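Local coordinates for protein trans-4-hydroxy-L-proline dehydratase (Clostridioides difficile 70-100-2010, PDB 6VXC) that catalyses the radical dehydration of trans-4-hydroxy-L-proline to (S)-1-pyrroline-5-carboxylate as a glycyl radical enzyme of anaerobic hydroxyproline breakdown, at residues A[178-183]-A[454-459]; A[462-467]-A[556-561]; A[174-179]-A[357-362]; A[443-448]-A[563-568]. All coordinates share one frame; numbering follows the deposited sequence.

Interaction 1 of 4, residues A[178-183]-A[454-459]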
loop_
_atom_site.group_PDB
_atom_site.type_symbol
_atom_site.label_atom_id
_atom_site.label_comp_id
_atom_site.label_asym_id
_atom_site.label_seq_id
_atom_site.Cartn_x
_atom_site.Cartn_y
_atom_site.Cartn_z
ATOM N N PRO A 178 0.599 6.756 9.649
ATOM C CA PRO A 178 -0.527 6.616 8.708
ATOM C C PRO A 178 -0.118 6.634 7.246
ATOM O O PRO A 178 -0.513 5.735 6.489
ATOM C CB PRO A 178 -1.420 7.809 9.080
ATOM C CG PRO A 178 -1.168 8.010 10.545
ATOM C CD PRO A 178 0.296 7.703 10.738
ATOM N N GLY A 179 0.629 7.652 6.826
ATOM C CA GLY A 179 1.148 7.677 5.472
ATOM C C GLY A 179 0.056 7.433 4.460
ATOM O O GLY A 179 -0.992 8.081 4.472
ATOM N N HIS A 180 0.312 6.492 3.561
ATOM C CA HIS A 180 -0.652 6.077 2.553
ATOM C C HIS A 180 -1.101 7.259 1.697
ATOM O O HIS A 180 -2.294 7.473 1.499
ATOM C CB HIS A 180 -1.864 5.390 3.189
ATOM C CG HIS A 180 -2.649 4.571 2.217
ATOM N ND1 HIS A 180 -3.660 5.099 1.446
ATOM C CD2 HIS A 180 -2.557 3.266 1.873
ATOM C CE1 HIS A 180 -4.158 4.155 0.668
ATOM N NE2 HIS A 180 -3.506 3.032 0.908
ATOM N N THR A 181 -0.141 8.008 1.151
ATOM C CA THR A 181 -0.488 9.227 0.423
ATOM C C THR A 181 0.385 9.387 -0.831
ATOM O O THR A 181 1.382 8.685 -1.022
ATOM C CB THR A 181 -0.401 10.456 1.352
ATOM O OG1 THR A 181 -1.082 11.561 0.748
ATOM C CG2 THR A 181 1.032 10.849 1.608
ATOM N N VAL A 182 -0.012 10.322 -1.700
ATOM C CA VAL A 182 0.523 10.447 -3.058
ATOM C C VAL A 182 0.800 11.915 -3.344
ATOM O O VAL A 182 0.012 12.792 -2.984
ATOM C CB VAL A 182 -0.452 9.850 -4.105
ATOM C CG1 VAL A 182 0.070 10.011 -5.566
ATOM C CG2 VAL A 182 -0.704 8.369 -3.799
ATOM N N CYS A 183 1.908 12.177 -4.021
ATOM C CA CYS A 183 2.301 13.540 -4.340
ATOM C C CYS A 183 1.346 14.153 -5.360
ATOM O O CYS A 183 0.883 13.480 -6.281
ATOM C CB CYS A 183 3.729 13.538 -4.889
ATOM S SG CYS A 183 4.537 15.135 -4.938
ATOM N N CYS A 454 -2.068 -0.724 -2.949
ATOM C CA CYS A 454 -2.486 -1.850 -3.779
ATOM C C CYS A 454 -3.565 -1.458 -4.790
ATOM O O CYS A 454 -3.363 -1.600 -5.997
ATOM C CB CYS A 454 -2.971 -2.997 -2.888
ATOM S SG CYS A 454 -1.663 -3.733 -1.874
ATOM N N VAL A 455 -4.711 -0.967 -4.317
ATOM C CA VAL A 455 -5.828 -0.621 -5.188
ATOM C C VAL A 455 -6.561 0.611 -4.662
ATOM O O VAL A 455 -7.677 0.897 -5.097
ATOM C CB VAL A 455 -6.822 -1.794 -5.321
ATOM C CG1 VAL A 455 -6.161 -3.035 -5.964
ATOM C CG2 VAL A 455 -7.469 -2.107 -3.935
ATOM N N GLU A 456 -5.954 1.349 -3.734
ATOM C CA GLU A 456 -6.706 2.303 -2.913
ATOM C C GLU A 456 -6.904 3.638 -3.631
ATOM O O GLU A 456 -5.934 4.290 -4.015
ATOM C CB GLU A 456 -6.010 2.511 -1.571
ATOM C CG GLU A 456 -5.965 1.250 -0.711
ATOM C CD GLU A 456 -4.757 0.381 -1.002
ATOM O OE1 GLU A 456 -4.892 -0.602 -1.760
ATOM O OE2 GLU A 456 -3.673 0.693 -0.479
ATOM N N THR A 457 -8.167 4.050 -3.768
ATOM C CA THR A 457 -8.558 5.265 -4.480
ATOM C C THR A 457 -8.357 6.502 -3.617
ATOM O O THR A 457 -8.750 6.522 -2.447
ATOM C CB THR A 457 -10.024 5.185 -4.878
ATOM O OG1 THR A 457 -10.231 4.027 -5.677
ATOM C CG2 THR A 457 -10.434 6.431 -5.670
ATOM N N GLY A 458 -7.761 7.537 -4.194
ATOM C CA GLY A 458 -7.530 8.765 -3.458
ATOM C C GLY A 458 -7.350 9.953 -4.371
ATOM O O GLY A 458 -7.067 9.815 -5.566
ATOM N N CYS A 459 -7.494 11.130 -3.790
ATOM C CA CYS A 459 -7.303 12.374 -4.518
ATOM C C CYS A 459 -5.877 12.878 -4.255
ATOM O O CYS A 459 -5.603 13.525 -3.236
ATOM C CB CYS A 459 -8.368 13.388 -4.131
ATOM S SG CYS A 459 -8.223 14.896 -5.105
HETATM O O HOH W 1 -2.990 12.757 -1.291
#
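His180 and Glu456 bring the two backbones no closer than 9.0 Å between their CA atoms, so the loop 178-183 and the short strand 456-458 meet through these two side chains. The imidazole donates from NE2 to Glu456 OE2, 2.7 Å away and nearly straight at 169°. OE2 lies in the plane of the ring and accepts the bond on its anti lone pair, the one turned from OE1. Beside this bond the CB of Glu456 lies in plane at the ring edge, 3.3 Å from His180 CE1; the glutamate chain bends at chi2 (87°), which turns the carboxylate so that OE2 reaches NE2. This is the active-site loop of a glycyl radical enzyme: by similarity to its relatives, Cys454 is the residue that carries the thiyl radical and Glu456 the proton acceptor. The carboxylate is also held by its own backbone: Val455 N donates to Glu456 OE1 over 2.6 Å, from above the carboxylate plane, and Cys454 N adds weak bonds to both oxygens. A glycerol molecule, probably from the crystallisation liquor, hydrogen-bonds to OE2. Further along, a water bonded to Thr181 OG1 at 3.0 Å gives a weak bond to Cys459 O.

Interaction 2 of 4, residues A[462-467]-A[556-561]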
loop_
_atom_site.group_PDB
_atom_site.type_symbol
_atom_site.label_atom_id
_atom_site.label_comp_id
_atom_site.label_asym_id
_atom_site.label_seq_id
_atom_site.Cartn_x
_atom_site.Cartn_y
_atom_site.Cartn_z
ATOM N N LYS A 462 -4.219 15.959 -2.217
ATOM C CA LYS A 462 -5.263 16.753 -1.580
ATOM C C LYS A 462 -6.028 15.976 -0.506
ATOM O O LYS A 462 -7.043 16.476 -0.005
ATOM C CB LYS A 462 -6.255 17.270 -2.615
ATOM C CG LYS A 462 -5.690 18.153 -3.714
ATOM C CD LYS A 462 -6.754 18.403 -4.773
ATOM C CE LYS A 462 -6.426 19.606 -5.665
ATOM N NZ LYS A 462 -5.019 19.604 -6.088
ATOM N N GLU A 463 -5.586 14.775 -0.145
ATOM C CA GLU A 463 -6.382 13.902 0.701
ATOM C C GLU A 463 -5.481 13.150 1.659
ATOM O O GLU A 463 -4.392 12.707 1.290
ATOM C CB GLU A 463 -7.210 12.900 -0.148
ATOM C CG GLU A 463 -8.077 11.969 0.681
ATOM C CD GLU A 463 -9.008 11.092 -0.152
ATOM O OE1 GLU A 463 -8.823 11.011 -1.392
ATOM O OE2 GLU A 463 -9.930 10.483 0.438
ATOM N N ALA A 464 -5.940 13.018 2.893
ATOM C CA ALA A 464 -5.460 11.986 3.796
ATOM C C ALA A 464 -6.479 10.857 3.750
ATOM O O ALA A 464 -7.624 11.022 4.185
ATOM C CB ALA A 464 -5.285 12.529 5.210
ATOM N N TYR A 465 -6.081 9.720 3.197
ATOM C CA TYR A 465 -6.961 8.553 3.104
ATOM C C TYR A 465 -6.198 7.406 3.747
ATOM O O TYR A 465 -5.327 6.797 3.126
ATOM C CB TYR A 465 -7.409 8.256 1.657
ATOM C CG TYR A 465 -6.351 8.133 0.557
ATOM C CD1 TYR A 465 -5.607 9.236 0.154
ATOM C CD2 TYR A 465 -6.181 6.936 -0.150
ATOM C CE1 TYR A 465 -4.659 9.137 -0.879
ATOM C CE2 TYR A 465 -5.257 6.830 -1.176
ATOM C CZ TYR A 465 -4.497 7.930 -1.540
ATOM O OH TYR A 465 -3.571 7.810 -2.563
ATOM N N VAL A 466 -6.527 7.153 5.026
ATOM C CA VAL A 466 -5.732 6.317 5.918
ATOM C C VAL A 466 -6.384 4.939 6.031
ATOM O O VAL A 466 -7.572 4.825 6.345
ATOM C CB VAL A 466 -5.581 6.978 7.301
ATOM C CG1 VAL A 466 -4.820 6.065 8.258
ATOM C CG2 VAL A 466 -4.887 8.350 7.189
ATOM N N LEU A 467 -5.600 3.898 5.778
ATOM C CA LEU A 467 -6.015 2.528 6.053
ATOM C C LEU A 467 -5.713 2.228 7.517
ATOM O O LEU A 467 -4.625 2.559 8.001
ATOM C CB LEU A 467 -5.261 1.548 5.153
ATOM C CG LEU A 467 -5.862 1.230 3.774
ATOM C CD1 LEU A 467 -6.193 2.494 3.022
ATOM C CD2 LEU A 467 -4.912 0.372 2.959
ATOM N N LYS A 556 -2.961 23.967 9.345
ATOM C CA LYS A 556 -3.295 22.721 10.019
ATOM C C LYS A 556 -2.473 21.576 9.438
ATOM O O LYS A 556 -2.445 21.371 8.218
ATOM C CB LYS A 556 -4.789 22.418 9.900
ATOM C CG LYS A 556 -5.205 21.200 10.706
ATOM C CD LYS A 556 -6.666 20.844 10.500
ATOM C CE LYS A 556 -7.594 21.809 11.207
ATOM N NZ LYS A 556 -8.979 21.236 11.265
ATOM N N ASP A 557 -1.807 20.846 10.327
ATOM C CA ASP A 557 -0.922 19.766 9.927
ATOM C C ASP A 557 -1.701 18.640 9.227
ATOM O O ASP A 557 -2.852 18.339 9.561
ATOM C CB ASP A 557 -0.191 19.228 11.153
ATOM C CG ASP A 557 0.900 18.241 10.797
ATOM O OD1 ASP A 557 1.989 18.681 10.382
ATOM O OD2 ASP A 557 0.651 17.021 10.902
ATOM N N TYR A 558 -1.041 18.003 8.262
ATOM C CA TYR A 558 -1.648 16.892 7.526
ATOM C C TYR A 558 -2.129 15.790 8.460
ATOM O O TYR A 558 -3.180 15.185 8.226
ATOM C CB TYR A 558 -0.634 16.349 6.510
ATOM C CG TYR A 558 -1.030 15.083 5.784
ATOM C CD1 TYR A 558 -1.782 15.131 4.626
ATOM C CD2 TYR A 558 -0.586 13.843 6.227
ATOM C CE1 TYR A 558 -2.125 13.967 3.949
ATOM C CE2 TYR A 558 -0.921 12.687 5.565
ATOM C CZ TYR A 558 -1.686 12.751 4.433
ATOM O OH TYR A 558 -1.997 11.579 3.801
ATOM N N GLN A 559 -1.387 15.527 9.537
ATOM C CA GLN A 559 -1.748 14.443 10.444
ATOM C C GLN A 559 -2.936 14.777 11.340
ATOM O O GLN A 559 -3.378 13.909 12.088
ATOM C CB GLN A 559 -0.550 14.045 11.304
ATOM C CG GLN A 559 -0.445 12.550 11.606
ATOM C CD GLN A 559 0.154 11.753 10.450
ATOM O OE1 GLN A 559 -0.533 11.428 9.485
ATOM N NE2 GLN A 559 1.446 11.438 10.548
ATOM N N ARG A 560 -3.488 15.984 11.286
ATOM C CA ARG A 560 -4.674 16.237 12.094
ATOM C C ARG A 560 -5.784 16.899 11.288
ATOM O O ARG A 560 -6.635 17.583 11.855
ATOM C CB ARG A 560 -4.347 17.058 13.346
ATOM C CG ARG A 560 -3.946 18.514 13.130
ATOM C CD ARG A 560 -3.625 19.206 14.474
ATOM N NE ARG A 560 -3.303 20.620 14.295
ATOM C CZ ARG A 560 -4.196 21.604 14.309
ATOM N NH1 ARG A 560 -5.480 21.340 14.502
ATOM N NH2 ARG A 560 -3.801 22.860 14.138
ATOM N N GLY A 561 -5.808 16.684 9.973
ATOM C CA GLY A 561 -6.925 17.094 9.154
ATOM C C GLY A 561 -6.687 18.251 8.207
ATOM O O GLY A 561 -7.658 18.797 7.684
HETATM O O HOH W 2 -3.224 9.634 2.632
#
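Tyr558 reaches from the loop 556-561 to Ala464 on strand 463-472, an edge strand of a three-stranded parallel sheet whose middle strand, 565-573, begins shortly after this loop. The contact therefore joins the loop leading into the middle strand to the strand beside it. At its root an Asx turn shapes the chain: Asp557 OD2 accepts from Gln559 N at 2.9 Å, the N-H coming from above the carboxylate plane. With chi1 at 172°, CG of Tyr558 stands opposite its own backbone N, and the side chain extends from CB toward the strand. CB and CG serve as the stem, and contact with the strand starts farther out along the ring. CE1 lies 3.7 Å from the methyl CB of Ala464, and CZ is equally near that methyl, which approaches the ring obliquely. The same CE1 comes alongside the carbonyl oxygen of Glu463, which sits near the ring plane at the edge. At the tip, OH passes 3.5 Å from Ala464 CA and 3.6 Å from Glu463 O. Beyond the strand, the carboxylate of Glu463 turns away to accept from Cys459 N and to pair with Lys441, while Thr181, on another loop, touches the tyrosine. A polar link from Tyr558 to the strand runs through a water in the plane of its ring: it lies 2.6 Å from Tyr558 OH and accepts from Tyr465 N at 2.9 Å.

Interaction 3 of 4, residues A[174-179]-A[357-362]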
loop_
_atom_site.group_PDB
_atom_site.type_symbol
_atom_site.label_atom_id
_atom_site.label_comp_id
_atom_site.label_asym_id
_atom_site.label_seq_id
_atom_site.Cartn_x
_atom_site.Cartn_y
_atom_site.Cartn_z
ATOM N N GLU A 174 0.516 0.412 14.489
ATOM C CA GLU A 174 1.313 -0.090 15.604
ATOM C C GLU A 174 2.812 0.049 15.360
ATOM O O GLU A 174 3.573 0.195 16.318
ATOM C CB GLU A 174 0.962 -1.548 15.921
ATOM C CG GLU A 174 1.268 -2.583 14.836
ATOM C CD GLU A 174 1.341 -3.997 15.408
ATOM O OE1 GLU A 174 0.413 -4.804 15.141
ATOM O OE2 GLU A 174 2.319 -4.282 16.147
ATOM N N GLN A 175 3.264 -0.056 14.111
ATOM C CA GLN A 175 4.687 0.023 13.799
ATOM C C GLN A 175 5.015 1.020 12.699
ATOM O O GLN A 175 6.181 1.114 12.301
ATOM C CB GLN A 175 5.215 -1.350 13.393
ATOM C CG GLN A 175 5.227 -2.371 14.522
ATOM C CD GLN A 175 5.557 -3.742 14.018
ATOM O OE1 GLN A 175 6.464 -3.903 13.194
ATOM N NE2 GLN A 175 4.825 -4.748 14.495
ATOM N N ARG A 176 4.022 1.722 12.167
ATOM C CA ARG A 176 4.218 2.656 11.073
ATOM C C ARG A 176 3.270 3.821 11.259
ATOM O O ARG A 176 2.258 3.713 11.957
ATOM C CB ARG A 176 3.983 2.010 9.689
ATOM C CG ARG A 176 4.795 0.759 9.446
ATOM C CD ARG A 176 4.716 0.299 8.008
ATOM N NE ARG A 176 5.611 1.068 7.160
ATOM C CZ ARG A 176 5.817 0.822 5.872
ATOM N NH1 ARG A 176 5.178 -0.186 5.277
ATOM N NH2 ARG A 176 6.666 1.572 5.193
ATOM N N ALA A 177 3.602 4.927 10.598
ATOM C CA ALA A 177 2.770 6.111 10.577
ATOM C C ALA A 177 1.693 5.998 9.501
ATOM O O ALA A 177 1.844 5.244 8.532
ATOM C CB ALA A 177 3.625 7.350 10.333
ATOM N N PRO A 178 0.599 6.756 9.649
ATOM C CA PRO A 178 -0.527 6.616 8.708
ATOM C C PRO A 178 -0.118 6.634 7.246
ATOM O O PRO A 178 -0.513 5.735 6.489
ATOM C CB PRO A 178 -1.420 7.809 9.080
ATOM C CG PRO A 178 -1.168 8.010 10.545
ATOM C CD PRO A 178 0.296 7.703 10.738
ATOM N N GLY A 179 0.629 7.652 6.826
ATOM C CA GLY A 179 1.148 7.677 5.472
ATOM C C GLY A 179 0.056 7.433 4.460
ATOM O O GLY A 179 -0.992 8.081 4.472
ATOM N N TYR A 357 9.566 -7.061 1.281
ATOM C CA TYR A 357 10.484 -5.923 1.297
ATOM C C TYR A 357 9.922 -4.707 0.563
ATOM O O TYR A 357 10.420 -3.596 0.762
ATOM C CB TYR A 357 11.835 -6.283 0.647
ATOM C CG TYR A 357 12.709 -7.295 1.362
ATOM C CD1 TYR A 357 13.441 -6.952 2.497
ATOM C CD2 TYR A 357 12.823 -8.593 0.884
ATOM C CE1 TYR A 357 14.256 -7.897 3.148
ATOM C CE2 TYR A 357 13.625 -9.540 1.509
ATOM C CZ TYR A 357 14.339 -9.193 2.646
ATOM O OH TYR A 357 15.134 -10.142 3.254
ATOM N N THR A 358 8.950 -4.889 -0.326
ATOM C CA THR A 358 8.471 -3.769 -1.131
ATOM C C THR A 358 7.639 -2.813 -0.271
ATOM O O THR A 358 7.091 -3.193 0.767
ATOM C CB THR A 358 7.669 -4.273 -2.334
ATOM O OG1 THR A 358 6.493 -4.972 -1.900
ATOM C CG2 THR A 358 8.521 -5.235 -3.173
ATOM N N ASP A 359 7.559 -1.548 -0.713
ATOM C CA ASP A 359 6.863 -0.503 0.032
ATOM C C ASP A 359 5.744 0.133 -0.782
ATOM O O ASP A 359 5.335 1.254 -0.478
ATOM C CB ASP A 359 7.841 0.581 0.512
ATOM C CG ASP A 359 7.437 1.205 1.866
ATOM O OD1 ASP A 359 6.390 0.843 2.439
ATOM O OD2 ASP A 359 8.197 2.063 2.352
ATOM N N PHE A 360 5.269 -0.541 -1.835
ATOM C CA PHE A 360 3.988 -0.228 -2.459
ATOM C C PHE A 360 3.925 1.215 -2.957
ATOM O O PHE A 360 2.937 1.918 -2.742
ATOM C CB PHE A 360 2.824 -0.511 -1.497
ATOM C CG PHE A 360 2.721 -1.935 -1.086
ATOM C CD1 PHE A 360 3.482 -2.426 -0.046
ATOM C CD2 PHE A 360 1.872 -2.799 -1.753
ATOM C CE1 PHE A 360 3.399 -3.735 0.326
ATOM C CE2 PHE A 360 1.787 -4.115 -1.382
ATOM C CZ PHE A 360 2.561 -4.586 -0.339
ATOM N N ALA A 361 4.974 1.644 -3.651
ATOM C CA ALA A 361 4.996 2.959 -4.288
ATOM C C ALA A 361 4.343 2.800 -5.655
ATOM O O ALA A 361 4.963 2.313 -6.599
ATOM C CB ALA A 361 6.408 3.513 -4.398
ATOM N N ASN A 362 3.088 3.207 -5.751
ATOM C CA ASN A 362 2.217 2.875 -6.868
ATOM C C ASN A 362 2.170 4.034 -7.869
ATOM O O ASN A 362 1.699 5.123 -7.543
ATOM C CB ASN A 362 0.829 2.548 -6.312
ATOM C CG ASN A 362 -0.111 1.980 -7.349
ATOM O OD1 ASN A 362 -0.078 2.355 -8.513
ATOM N ND2 ASN A 362 -1.010 1.110 -6.904
HETATM O O HOH W 3 5.499 -2.589 2.975
HETATM O O HOH W 4 3.736 -0.211 2.549
#
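Arg176 and Asp359 share nearly all the surface that the loops 174-179 and 357-362 bury against each other, and they meet in a salt bridge. The guanidinium comes end-on, with NH1 and NH2 both directed at a single oxygen, Asp359 OD1. NH2 makes the shorter bond, 2.9 Å at 157°, while NH1 reaches the same OD1 over 3.3 Å. Both arrive on the syn side of OD1 and somewhat out of the carboxylate plane, yet OD1 stays close to the guanidinium plane; the two flat groups are only 20° apart. A weak third bond runs from NH2 to Asp359 OD2. The arginine chain bends at chi3 (80°), which turns its end toward Asp359. Two waters extend the grip: one is bonded weakly to NH1 and donates to OD1 at 2.9 Å, and the other, also weakly held by NH1, donates to Thr358 O at 2.8 Å. Asn295 OD1 is a further partner of NH2, and the pair lies near the centre of the chain, with the side chain of Asp359 about 10 Å from that of Cys454 between nearest atoms. Opposite charges matched in this buried setting would be expected to keep both groups ionised, and the several donors on OD1 would fix how the carboxylate is turned.

Interaction 4 of 4, residues A[443-448]-A[563-568]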
loop_
_atom_site.group_PDB
_atom_site.type_symbol
_atom_site.label_atom_id
_atom_site.label_comp_id
_atom_site.label_asym_id
_atom_site.label_seq_id
_atom_site.Cartn_x
_atom_site.Cartn_y
_atom_site.Cartn_z
ATOM N N ILE A 443 -15.465 17.221 -9.322
ATOM C CA ILE A 443 -14.966 16.606 -10.557
ATOM C C ILE A 443 -13.587 17.160 -10.893
ATOM O O ILE A 443 -12.703 16.430 -11.361
ATOM C CB ILE A 443 -15.956 16.790 -11.728
ATOM C CG1 ILE A 443 -15.428 16.119 -13.000
ATOM C CG2 ILE A 443 -16.189 18.237 -12.043
ATOM C CD1 ILE A 443 -15.305 14.613 -12.915
ATOM N N GLU A 444 -13.362 18.447 -10.619
ATOM C CA GLU A 444 -12.047 19.018 -10.883
ATOM C C GLU A 444 -10.962 18.296 -10.093
ATOM O O GLU A 444 -9.893 17.989 -10.630
ATOM C CB GLU A 444 -12.004 20.505 -10.541
ATOM C CG GLU A 444 -10.583 21.055 -10.721
ATOM C CD GLU A 444 -10.479 22.564 -10.713
ATOM O OE1 GLU A 444 -11.403 23.225 -10.194
ATOM O OE2 GLU A 444 -9.467 23.091 -11.249
ATOM N N ASP A 445 -11.219 18.021 -8.819
ATOM C CA ASP A 445 -10.232 17.331 -8.003
ATOM C C ASP A 445 -10.166 15.846 -8.340
ATOM O O ASP A 445 -9.085 15.254 -8.324
ATOM C CB ASP A 445 -10.534 17.542 -6.510
ATOM C CG ASP A 445 -10.263 18.979 -6.042
ATOM O OD1 ASP A 445 -9.558 19.727 -6.761
ATOM O OD2 ASP A 445 -10.730 19.350 -4.938
ATOM N N ALA A 446 -11.303 15.229 -8.655
ATOM C CA ALA A 446 -11.286 13.799 -8.947
ATOM C C ALA A 446 -10.428 13.476 -10.170
ATOM O O ALA A 446 -9.781 12.424 -10.206
ATOM C CB ALA A 446 -12.714 13.289 -9.157
ATOM N N ARG A 447 -10.403 14.369 -11.167
ATOM C CA ARG A 447 -9.591 14.166 -12.359
ATOM C C ARG A 447 -8.099 14.132 -12.056
ATOM O O ARG A 447 -7.317 13.713 -12.917
ATOM C CB ARG A 447 -9.895 15.264 -13.385
ATOM C CG ARG A 447 -11.266 15.133 -14.034
ATOM C CD ARG A 447 -11.662 16.416 -14.768
ATOM N NE ARG A 447 -12.918 16.262 -15.494
ATOM C CZ ARG A 447 -13.724 17.265 -15.835
ATOM N NH1 ARG A 447 -14.843 17.009 -16.499
ATOM N NH2 ARG A 447 -13.411 18.514 -15.523
ATOM N N LEU A 448 -7.682 14.563 -10.872
ATOM C CA LEU A 448 -6.281 14.478 -10.492
ATOM C C LEU A 448 -5.973 13.201 -9.721
ATOM O O LEU A 448 -4.820 12.975 -9.351
ATOM C CB LEU A 448 -5.890 15.711 -9.649
ATOM C CG LEU A 448 -6.183 17.072 -10.295
ATOM C CD1 LEU A 448 -5.915 18.275 -9.362
ATOM C CD2 LEU A 448 -5.412 17.241 -11.598
ATOM N N ALA A 563 -5.514 18.210 5.214
ATOM C CA ALA A 563 -5.835 17.880 3.831
ATOM C C ALA A 563 -7.236 18.364 3.467
ATOM O O ALA A 563 -8.130 18.446 4.316
ATOM C CB ALA A 563 -5.748 16.370 3.617
ATOM N N ARG A 564 -7.433 18.671 2.179
ATOM C CA ARG A 564 -8.761 19.085 1.727
ATOM C C ARG A 564 -9.797 17.997 1.996
ATOM O O ARG A 564 -10.938 18.293 2.351
ATOM C CB ARG A 564 -8.753 19.439 0.237
ATOM C CG ARG A 564 -10.113 19.890 -0.312
ATOM C CD ARG A 564 -9.982 20.409 -1.758
ATOM N NE ARG A 564 -9.022 21.506 -1.837
ATOM C CZ ARG A 564 -8.584 22.077 -2.960
ATOM N NH1 ARG A 564 -9.013 21.661 -4.151
ATOM N NH2 ARG A 564 -7.702 23.069 -2.885
ATOM N N TYR A 565 -9.426 16.745 1.789
ATOM C CA TYR A 565 -10.318 15.618 2.001
ATOM C C TYR A 565 -9.716 14.678 3.033
ATOM O O TYR A 565 -8.503 14.467 3.060
ATOM C CB TYR A 565 -10.576 14.861 0.689
ATOM C CG TYR A 565 -11.081 15.735 -0.449
ATOM C CD1 TYR A 565 -12.419 16.139 -0.511
ATOM C CD2 TYR A 565 -10.230 16.131 -1.466
ATOM C CE1 TYR A 565 -12.880 16.910 -1.544
ATOM C CE2 TYR A 565 -10.674 16.923 -2.509
ATOM C CZ TYR A 565 -12.003 17.308 -2.550
ATOM O OH TYR A 565 -12.460 18.074 -3.589
ATOM N N ASN A 566 -10.576 14.090 3.857
ATOM C CA ASN A 566 -10.133 13.200 4.918
ATOM C C ASN A 566 -11.061 12.000 4.987
ATOM O O ASN A 566 -12.273 12.141 5.171
ATOM C CB ASN A 566 -10.058 13.932 6.264
ATOM C CG ASN A 566 -8.950 14.961 6.285
ATOM O OD1 ASN A 566 -7.802 14.645 6.588
ATOM N ND2 ASN A 566 -9.277 16.191 5.915
ATOM N N THR A 567 -10.485 10.833 4.767
ATOM C CA THR A 567 -11.194 9.571 4.860
ATOM C C THR A 567 -10.319 8.571 5.600
ATOM O O THR A 567 -9.098 8.703 5.646
ATOM C CB THR A 567 -11.565 9.020 3.465
ATOM O OG1 THR A 567 -10.376 8.910 2.685
ATOM C CG2 THR A 567 -12.540 9.939 2.744
ATOM N N ARG A 568 -10.969 7.561 6.174
ATOM C CA ARG A 568 -10.323 6.435 6.829
ATOM C C ARG A 568 -11.013 5.158 6.373
ATOM O O ARG A 568 -12.226 5.146 6.149
ATOM C CB ARG A 568 -10.402 6.540 8.365
ATOM C CG ARG A 568 -9.149 7.130 9.006
ATOM C CD ARG A 568 -9.288 7.405 10.500
ATOM N NE ARG A 568 -8.060 7.054 11.204
ATOM C CZ ARG A 568 -6.915 7.721 11.081
ATOM N NH1 ARG A 568 -6.837 8.765 10.269
ATOM N NH2 ARG A 568 -5.852 7.344 11.767
#
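Asp445 sends one carboxylate oxygen, OD2, between the ends of Arg564 and Tyr565, and the two partners approach it from different sides. The tyrosine ring stands almost perpendicular to the carboxylate, their planes 80° apart, with OD2 lying at the ring edge. Tyr565 OH donates to OD2 over a short 2.5 Å, on the anti lone pair, turned from OD1. Arg564 arrives instead on the syn side: NH1 donates to OD2 at 3.0 Å and 161°, forming a salt bridge in which the oxygen stays in the guanidinium plane while the carboxylate is tilted from it. These side chains join the short helix 443-446 to the beginning of strand 565-573, the central strand of the parallel three-stranded sheet, near the surface and away from the annotated sites. Arg564 can lean this way because its chain bends at chi3 (-57°); before the bend its CG lies 3.7 Å above one face of the Tyr565 ring, offset toward the rim. The guanidinium has a second carboxylate in Asp550, which pairs with NE. Tyr565 OH also receives a weak bond from Thr442 N, just ahead of the helix, and Asp445 N is bonded to Thr442 OG1.

Overall arrangement
Interactions 1 and 3 lie near the centre of the chain and share Pro178 and Gly179, so one loop carries His180 to Glu456, the probable proton acceptor, and Arg176 to another loop. Interactions 2 and 4 sit farther out on the parallel sheet, one on strand 463-472 and the other on its neighbour 565-573; Ala464 O and Thr567 N join them at 2.9 Å. Interaction 4 alone reaches the surface. The chemistry differs accordingly: a neat His-carboxylate bond in 1, a buried ion pair with waters in 3, apolar packing plus one water in 2, and a buried carboxylate shared by an exposed arginine and a tyrosine in 4. Thr181 OG1 and Tyr558 OH, 3.2 Å apart, probably hydrogen-bond between interactions 1 and 2.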